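PDB 3U12: USP37 protein from Homo sapiens, which probably removes ubiquitin from proteins as a cysteine-type deubiquitinase of the peptidase C19 family, and is represented here by its pleckstrin homology (PH) domain. Local coordinates for residues A[101-105]-A[106-110]. Residues are numbered along the deposited sequence; the frame is centred on the assembly and turned at random.
Sequences DKVPS and KDAEE
S105 and E109 meet in the first turn of helix 105-119, where strand 97-104 gives way to the C-terminal helix of the PH domain. S105 has the most surface buried here, mainly through its backbone: E109 N donates to S105 O at 3.0 Å, and E109 CG comes within 3.3 Å of S105 O. S105 OG points elsewhere, bonding to S86 OG on strand 85-92. One residue earlier, P104 occupies the N-cap position, and its O receives the amide of A108 (N to O 3.1 Å) in a fairly straight bond, 162° at the hydrogen. The D107 side chain crosses the proline obliquely: with CG beside its own backbone N (chi1 -61°), OD2 comes alongside P104 CB and CG, 3.2 Å from CB. On the side facing the sheet, V103 CG1, held anti to the backbone N (chi1 -178°), packs on A108 CB at 3.8 Å. A108 also touches L78 of strand 73-80, and V103 touches I22 of strand 21-23. Two i to i+4 amide bonds thus close the first turn, methyl packing faces the sheet, and the D107 carboxylate, near the helix start, would probably interact favourably with the helix dipole.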
loop_
_atom_site.group_PDB
_atom_site.type_symbol
_atom_site.label_atom_id
_atom_site.label_comp_id
_atom_site.label_asym_id
_atom_site.label_seq_id
_atom_site.Cartn_x
_atom_site.Cartn_y
_atom_site.Cartn_z
ATOM N N ASP A 101 7.853 -0.188 4.106
ATOM C CA ASP A 101 9.281 -0.467 4.031
ATOM C C ASP A 101 9.638 -1.882 4.478
ATOM O O ASP A 101 8.800 -2.573 5.058
ATOM C CB ASP A 101 10.023 0.582 4.882
ATOM C CG ASP A 101 11.493 0.735 4.525
ATOM O OD1 ASP A 101 11.854 0.462 3.360
ATOM O OD2 ASP A 101 12.279 1.103 5.413
ATOM N N LYS A 102 10.879 -2.325 4.160
ATOM C CA LYS A 102 11.445 -3.616 4.557
ATOM C C LYS A 102 10.550 -4.824 4.181
ATOM O O LYS A 102 10.466 -5.800 4.927
ATOM C CB LYS A 102 11.752 -3.606 6.080
ATOM C CG LYS A 102 12.794 -2.569 6.492
ATOM C CD LYS A 102 12.983 -2.541 8.010
ATOM C CE LYS A 102 13.952 -1.475 8.470
ATOM N NZ LYS A 102 15.352 -1.760 8.053
ATOM N N VAL A 103 9.915 -4.764 3.008
ATOM C CA VAL A 103 9.062 -5.847 2.510
ATOM C C VAL A 103 9.934 -6.868 1.798
ATOM O O VAL A 103 10.700 -6.451 0.931
ATOM C CB VAL A 103 7.972 -5.285 1.556
ATOM C CG1 VAL A 103 7.038 -6.382 1.059
ATOM C CG2 VAL A 103 7.179 -4.160 2.229
ATOM N N PRO A 104 9.809 -8.202 2.056
ATOM C CA PRO A 104 10.593 -9.169 1.262
ATOM C C PRO A 104 10.340 -8.861 -0.217
ATOM O O PRO A 104 9.187 -8.620 -0.597
ATOM C CB PRO A 104 10.031 -10.524 1.696
ATOM C CG PRO A 104 9.486 -10.279 3.064
ATOM C CD PRO A 104 8.924 -8.892 3.020
ATOM N N SER A 105 11.424 -8.700 -1.001
ATOM C CA SER A 105 11.389 -8.262 -2.406
ATOM C C SER A 105 10.381 -8.989 -3.310
ATOM O O SER A 105 9.748 -8.325 -4.131
ATOM C CB SER A 105 12.782 -8.305 -3.023
ATOM O OG SER A 105 13.511 -7.176 -2.569
ATOM N N LYS A 106 10.216 -10.314 -3.162
ATOM C CA LYS A 106 9.262 -11.103 -3.974
ATOM C C LYS A 106 7.820 -10.679 -3.671
ATOM O O LYS A 106 7.006 -10.566 -4.582
ATOM C CB LYS A 106 9.424 -12.618 -3.738
ATOM C CG LYS A 106 10.833 -13.148 -3.985
ATOM C CD LYS A 106 10.958 -14.013 -5.213
ATOM C CE LYS A 106 12.336 -14.624 -5.269
ATOM N NZ LYS A 106 12.534 -15.442 -6.495
ATOM N N ASP A 107 7.513 -10.437 -2.384
ATOM C CA ASP A 107 6.189 -9.999 -1.939
ATOM C C ASP A 107 5.883 -8.593 -2.457
ATOM O O ASP A 107 4.780 -8.353 -2.944
ATOM C CB ASP A 107 6.081 -10.087 -0.398
ATOM C CG ASP A 107 6.272 -11.513 0.105
ATOM O OD1 ASP A 107 5.341 -12.323 -0.041
ATOM O OD2 ASP A 107 7.378 -11.836 0.559
ATOM N N ALA A 108 6.860 -7.671 -2.373
ATOM C CA ALA A 108 6.708 -6.291 -2.845
ATOM C C ALA A 108 6.463 -6.259 -4.371
ATOM O O ALA A 108 5.616 -5.507 -4.831
ATOM C CB ALA A 108 7.941 -5.476 -2.486
ATOM N N GLU A 109 7.168 -7.111 -5.139
ATOM C CA GLU A 109 7.027 -7.193 -6.590
ATOM C C GLU A 109 5.655 -7.739 -7.000
ATOM O O GLU A 109 5.072 -7.258 -7.970
ATOM C CB GLU A 109 8.154 -8.030 -7.185
ATOM C CG GLU A 109 9.453 -7.257 -7.276
ATOM C CD GLU A 109 10.592 -8.081 -7.837
ATOM O OE1 GLU A 109 10.627 -8.278 -9.073
ATOM O OE2 GLU A 109 11.444 -8.539 -7.042
ATOM N N GLU A 110 5.141 -8.724 -6.251
ATOM C CA GLU A 110 3.822 -9.303 -6.486
ATOM C C GLU A 110 2.741 -8.232 -6.251
ATOM O O GLU A 110 1.826 -8.090 -7.072
ATOM C CB GLU A 110 3.612 -10.530 -5.587
ATOM C CG GLU A 110 2.273 -11.217 -5.797
ATOM C CD GLU A 110 1.914 -12.346 -4.852
ATOM O OE1 GLU A 110 2.698 -12.637 -3.919
ATOM O OE2 GLU A 110 0.834 -12.947 -5.056
#